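Local coordinates for protein twin-arginine translocation pathway signal (Rhodoferax ferrireducens, PDB 5IM2) that probably serves as the extracytoplasmic solute-binding component of a TRAP transporter and holds copurified benzoate in its pocket, at residues 215-220 / 224-229; 126-131 / 355-360. All coordinates share one frame; numbering follows the deposited sequence. Where two conformers were deposited one is given.

Interaction 1. Residues 215-220 / 224-229; sequences PAIPDA and GTIDGA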
loop_
_atom_site.group_PDB
_atom_site.type_symbol
_atom_site.label_atom_id
_atom_site.label_comp_id
_atom_site.label_asym_id
_atom_site.label_seq_id
_atom_site.Cartn_x
_atom_site.Cartn_y
_atom_site.Cartn_z
ATOM N N PRO A 215 3.526 -6.851 9.871
ATOM C CA PRO A 215 4.156 -7.158 11.172
ATOM C C PRO A 215 4.579 -8.609 11.324
ATOM O O PRO A 215 5.414 -8.891 12.194
ATOM C CB PRO A 215 3.072 -6.795 12.196
ATOM C CG PRO A 215 2.103 -5.950 11.449
ATOM C CD PRO A 215 2.125 -6.464 10.047
ATOM N N ALA A 216 4.024 -9.520 10.507
ATOM C CA ALA A 216 4.329 -10.941 10.555
ATOM C C ALA A 216 5.662 -11.278 9.891
ATOM O O ALA A 216 6.125 -12.414 10.001
ATOM C CB ALA A 216 3.191 -11.725 9.882
ATOM N N ILE A 217 6.287 -10.331 9.193
ATOM C CA ILE A 217 7.399 -10.672 8.307
ATOM C C ILE A 217 8.629 -11.067 9.116
ATOM O O ILE A 217 9.267 -12.075 8.783
ATOM C CB ILE A 217 7.698 -9.532 7.321
ATOM C CG1 ILE A 217 6.592 -9.490 6.261
ATOM C CG2 ILE A 217 9.027 -9.743 6.610
ATOM C CD1 ILE A 217 6.627 -8.265 5.394
ATOM N N PRO A 218 8.997 -10.333 10.176
ATOM C CA PRO A 218 10.180 -10.742 10.959
ATOM C C PRO A 218 10.115 -12.166 11.501
ATOM O O PRO A 218 11.092 -12.922 11.371
ATOM C CB PRO A 218 10.204 -9.702 12.091
ATOM C CG PRO A 218 9.596 -8.510 11.516
ATOM C CD PRO A 218 8.522 -8.990 10.583
ATOM N N ASP A 219 9.009 -12.546 12.155
ATOM C CA ASP A 219 8.905 -13.893 12.712
ATOM C C ASP A 219 8.950 -14.938 11.609
ATOM O O ASP A 219 9.467 -16.038 11.816
ATOM C CB ASP A 219 7.615 -14.038 13.531
ATOM C CG ASP A 219 7.276 -15.506 13.868
ATOM O OD1 ASP A 219 7.744 -16.008 14.911
ATOM O OD2 ASP A 219 6.523 -16.151 13.099
ATOM N N ALA A 220 8.452 -14.601 10.417
ATOM C CA ALA A 220 8.513 -15.548 9.311
ATOM C C ALA A 220 9.921 -15.641 8.729
ATOM O O ALA A 220 10.398 -16.743 8.418
ATOM C CB ALA A 220 7.509 -15.158 8.236
ATOM N N GLY A 224 12.061 -19.054 9.215
ATOM C CA GLY A 224 12.359 -19.609 7.908
ATOM C C GLY A 224 11.172 -20.046 7.077
ATOM O O GLY A 224 11.356 -20.824 6.137
ATOM N N THR A 225 9.953 -19.576 7.372
ATOM C CA THR A 225 8.841 -19.934 6.500
ATOM C C THR A 225 8.827 -19.111 5.226
ATOM O O THR A 225 8.043 -19.415 4.315
ATOM C CB THR A 225 7.488 -19.809 7.222
ATOM O OG1 THR A 225 7.335 -18.513 7.794
ATOM C CG2 THR A 225 7.364 -20.880 8.329
ATOM N N ILE A 226 9.653 -18.064 5.141
ATOM C CA ILE A 226 9.871 -17.350 3.889
ATOM C C ILE A 226 11.361 -17.118 3.690
ATOM O O ILE A 226 12.124 -16.958 4.649
ATOM C CB ILE A 226 9.100 -16.006 3.825
ATOM C CG1 ILE A 226 9.446 -15.095 5.002
ATOM C CG2 ILE A 226 7.605 -16.257 3.750
ATOM C CD1 ILE A 226 8.795 -13.723 4.883
ATOM N N ASP A 227 11.761 -17.099 2.409
ATOM C CA ASP A 227 13.109 -16.799 1.956
ATOM C C ASP A 227 13.320 -15.304 1.705
ATOM O O ASP A 227 14.456 -14.846 1.607
ATOM C CB ASP A 227 13.386 -17.570 0.659
ATOM C CG ASP A 227 13.373 -19.091 0.868
ATOM O OD1 ASP A 227 13.930 -19.510 1.896
ATOM O OD2 ASP A 227 12.826 -19.864 0.023
ATOM N N GLY A 228 12.248 -14.553 1.557
ATOM C CA GLY A 228 12.350 -13.168 1.151
ATOM C C GLY A 228 10.974 -12.560 1.144
ATOM O O GLY A 228 9.966 -13.241 1.392
ATOM N N ALA A 229 10.945 -11.254 0.868
ATOM C CA ALA A 229 9.714 -10.483 0.937
ATOM C C ALA A 229 9.734 -9.392 -0.113
ATOM O O ALA A 229 10.777 -8.794 -0.392
ATOM C CB ALA A 229 9.509 -9.824 2.306
#

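Interaction 2. Residues 126-131 / 355-360; sequences IEVFEL and TTARAL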
loop_
_atom_site.group_PDB
_atom_site.type_symbol
_atom_site.label_atom_id
_atom_site.label_comp_id
_atom_site.label_asym_id
_atom_site.label_seq_id
_atom_site.Cartn_x
_atom_site.Cartn_y
_atom_site.Cartn_z
ATOM N N ILE A 126 -10.324 -2.098 -6.398
ATOM C CA ILE A 126 -9.176 -1.239 -6.149
ATOM C C ILE A 126 -7.870 -1.944 -6.503
ATOM O O ILE A 126 -6.823 -1.298 -6.673
ATOM C CB ILE A 126 -9.171 -0.758 -4.686
ATOM C CG1 ILE A 126 -8.179 0.383 -4.541
ATOM C CG2 ILE A 126 -8.847 -1.871 -3.723
ATOM C CD1 ILE A 126 -8.060 0.920 -3.101
ATOM N N GLU A 127 -7.920 -3.273 -6.637
ATOM C CA GLU A 127 -6.743 -4.081 -6.931
ATOM C C GLU A 127 -6.110 -3.783 -8.286
ATOM O O GLU A 127 -4.999 -4.249 -8.539
ATOM C CB GLU A 127 -7.087 -5.574 -6.933
ATOM C CG GLU A 127 -7.484 -6.223 -5.653
ATOM C CD GLU A 127 -7.857 -7.706 -5.885
ATOM O OE1 GLU A 127 -8.256 -8.096 -7.032
ATOM O OE2 GLU A 127 -7.759 -8.486 -4.926
ATOM N N VAL A 128 -6.785 -3.037 -9.163
ATOM C CA VAL A 128 -6.227 -2.712 -10.467
ATOM C C VAL A 128 -4.868 -2.024 -10.298
ATOM O O VAL A 128 -3.978 -2.142 -11.152
ATOM C CB VAL A 128 -7.243 -1.854 -11.253
ATOM C CG1 VAL A 128 -7.400 -0.466 -10.644
ATOM C CG2 VAL A 128 -6.869 -1.806 -12.725
ATOM N N PHE A 129 -4.688 -1.293 -9.205
ATOM C CA PHE A 129 -3.453 -0.528 -8.999
ATOM C C PHE A 129 -2.296 -1.376 -8.521
ATOM O O PHE A 129 -1.143 -0.904 -8.534
ATOM C CB PHE A 129 -3.721 0.615 -8.018
ATOM C CG PHE A 129 -4.578 1.671 -8.618
ATOM C CD1 PHE A 129 -4.049 2.581 -9.520
ATOM C CD2 PHE A 129 -5.955 1.689 -8.393
ATOM C CE1 PHE A 129 -4.852 3.496 -10.135
ATOM C CE2 PHE A 129 -6.766 2.613 -9.007
ATOM C CZ PHE A 129 -6.228 3.506 -9.886
ATOM N N GLU A 130 -2.583 -2.623 -8.159
ATOM C CA GLU A 130 -1.615 -3.607 -7.697
ATOM C C GLU A 130 -1.166 -4.545 -8.810
ATOM O O GLU A 130 -0.309 -5.403 -8.574
ATOM C CB GLU A 130 -2.207 -4.429 -6.539
ATOM C CG GLU A 130 -2.529 -3.531 -5.348
ATOM C CD GLU A 130 -3.111 -4.251 -4.148
ATOM O OE1 GLU A 130 -3.464 -5.435 -4.253
ATOM O OE2 GLU A 130 -3.219 -3.600 -3.092
ATOM N N LEU A 131 -1.663 -4.357 -10.033
ATOM C CA LEU A 131 -1.284 -5.197 -11.153
ATOM C C LEU A 131 0.119 -4.846 -11.633
ATOM O O LEU A 131 0.655 -3.780 -11.320
ATOM C CB LEU A 131 -2.288 -5.041 -12.300
ATOM C CG LEU A 131 -3.734 -5.437 -11.976
ATOM C CD1 LEU A 131 -4.616 -5.047 -13.100
ATOM C CD2 LEU A 131 -3.832 -6.920 -11.732
ATOM N N THR A 355 -8.854 0.151 -18.347
ATOM C CA THR A 355 -8.690 1.281 -19.261
ATOM C C THR A 355 -8.729 2.601 -18.498
ATOM O O THR A 355 -7.864 3.477 -18.687
ATOM C CB THR A 355 -9.778 1.208 -20.347
ATOM O OG1 THR A 355 -9.614 0.002 -21.092
ATOM C CG2 THR A 355 -9.696 2.361 -21.322
ATOM N N THR A 356 -9.705 2.749 -17.604
ATOM C CA THR A 356 -9.789 3.974 -16.832
ATOM C C THR A 356 -8.560 4.120 -15.945
ATOM O O THR A 356 -7.996 5.220 -15.844
ATOM C CB THR A 356 -11.097 3.975 -16.025
ATOM O OG1 THR A 356 -12.226 4.135 -16.922
ATOM C CG2 THR A 356 -11.130 5.040 -14.980
ATOM N N ALA A 357 -8.139 3.035 -15.282
ATOM C CA ALA A 357 -7.024 3.158 -14.344
ATOM C C ALA A 357 -5.762 3.656 -15.043
ATOM O O ALA A 357 -5.063 4.549 -14.537
ATOM C CB ALA A 357 -6.770 1.826 -13.638
ATOM N N ARG A 358 -5.456 3.109 -16.218
ATOM C CA ARG A 358 -4.268 3.567 -16.930
ATOM C C ARG A 358 -4.406 5.025 -17.333
ATOM O O ARG A 358 -3.454 5.805 -17.205
ATOM C CB ARG A 358 -4.015 2.679 -18.148
ATOM C CG ARG A 358 -3.571 1.290 -17.716
ATOM C CD ARG A 358 -2.915 0.545 -18.840
ATOM N NE ARG A 358 -2.107 -0.564 -18.342
ATOM C CZ ARG A 358 -2.307 -1.851 -18.625
ATOM N NH1 ARG A 358 -3.303 -2.250 -19.421
ATOM N NH2 ARG A 358 -1.475 -2.744 -18.109
ATOM N N ALA A 359 -5.590 5.416 -17.804
ATOM C CA ALA A 359 -5.796 6.805 -18.206
ATOM C C ALA A 359 -5.643 7.754 -17.024
ATOM O O ALA A 359 -5.108 8.866 -17.177
ATOM C CB ALA A 359 -7.180 6.977 -18.830
ATOM N N LEU A 360 -6.170 7.369 -15.855
ATOM C CA LEU A 360 -6.124 8.256 -14.687
ATOM C C LEU A 360 -4.703 8.395 -14.175
ATOM O O LEU A 360 -4.284 9.492 -13.767
ATOM C CB LEU A 360 -7.082 7.740 -13.581
ATOM C CG LEU A 360 -8.581 7.920 -13.852
ATOM C CD1 LEU A 360 -9.469 7.376 -12.747
ATOM C CD2 LEU A 360 -8.921 9.404 -14.090
#

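Interaction 1. Residues 215-220 / 224-229
Two backbone amides converge on one carbonyl where the helix 217-223 ends: Gly-224 N lies 3.0 Å from Ala-220 O, and Thr-225 N lies 3.1 Å from the same oxygen, Ala-220 O. Both hydrogen bonds are weak, each bent well away from straight at the hydrogen (125° and 127°). Gly-224 is the first residue to leave helical geometry and does so with positive phi, which glycine takes easily; this and the weak bond to Ala-220 from Thr-225 N, five residues on, are consistent with a Schellman-type ending.

The apolar contacts lie beside that turn. Ile-226 has CG1 set between its own backbone N and carbonyl carbon (chi1 56°), which lays the longer branch against the helix: its CG1 comes within 3.8 Å of Ala-220 CB, and its CD1 within 3.9 Å of the same Ala-220 CB. Further along, Ile-217 CG2 is 4.3 Å from Ile-226 CD1 and equally 4.3 Å from Ala-229 CB, so that branch bridges loop and strand. Met-212 and Arg-192 border this apolar patch.

One polar side chain grazes the seam: the Thr-225 hydroxyl, OG1, sits 3.4 Å from Ala-220 CB, a van der Waals touch.

The segments belong to a beta-alpha-beta crossover from strand 208-211 through the helix to strand 228-232, which are parallel with strand 190-193 between them. The side chain of Ile-217 is about 6 Å from the bound benzoate, and Arg-192 belongs to its pocket. The chemistry implies a helix end tied off by shared, bent backbone bonds and seated on the sheet by aliphatic packing.

Interaction 2. Residues 126-131 / 355-360
Ala-357 presents its methyl to the fork of Val-128, and this is the tight part of the contact. Ala-357 CB lies 3.7 Å from Val-128 CG2 and 3.8 Å from Val-128 CG1, so both branches of the valine share the work almost equally. CG2 points opposite the backbone N of Val-128 while CG1 lies between that N and the carbonyl carbon (chi1 69°), and the pair together faces the helix. Phe-129 adds a lighter touch: its CZ, the far end of the ring, reaches to 4.1 Å from Ala-357 CB, with the methyl lying obliquely to the ring. Tyr-148 meets that ring edge-to-face, and Ile-361, one turn beyond Ala-357, also packs on it.

The valine and phenylalanine ride on a 3-10 turn, 126-130, with i to i-3 bonds such as the 2.9 Å one from Glu-130 N to Glu-127 O; it lies between strand 111-114 and helix 138-152 of the solute-binding fold, and the long C-terminal helix 350-367 lies over it. No hydrogen bond crosses.

Away from Ala-357 the two segments hardly meet, though Leu-354 and Trp-339 cover Val-128 and Leu-131. Leu-360 also has its CB directed at the turn, yet that CB stays 5.7 Å from Phe-129 CZ. Thr-355 and Ala-359 occupy the solvent side of the helix. On the other flank of the turn, buried Glu-127 pairs with Arg-196, and Glu-130 accepts a hydrogen bond from Thr-262 N.

How the interactions relate
Interactions 1 and 2 are both largely buried, yet they lie on opposite sides of the chain's centre, about 29 Å apart, centre to centre, with no touch between them. They share no helix or strand. The 215-220 / 224-229 contact is local, a helix turning into the strand that follows it, and combines backbone hydrogen bonding with aliphatic packing beside the ligand pocket, while Thr-225 reaches solvent. The 126-131 / 355-360 contact brings together segments more than 220 residues apart, enclosing interaction 1 in sequence; it is purely apolar, smaller, about half the buried surface, and more remote from benzoate.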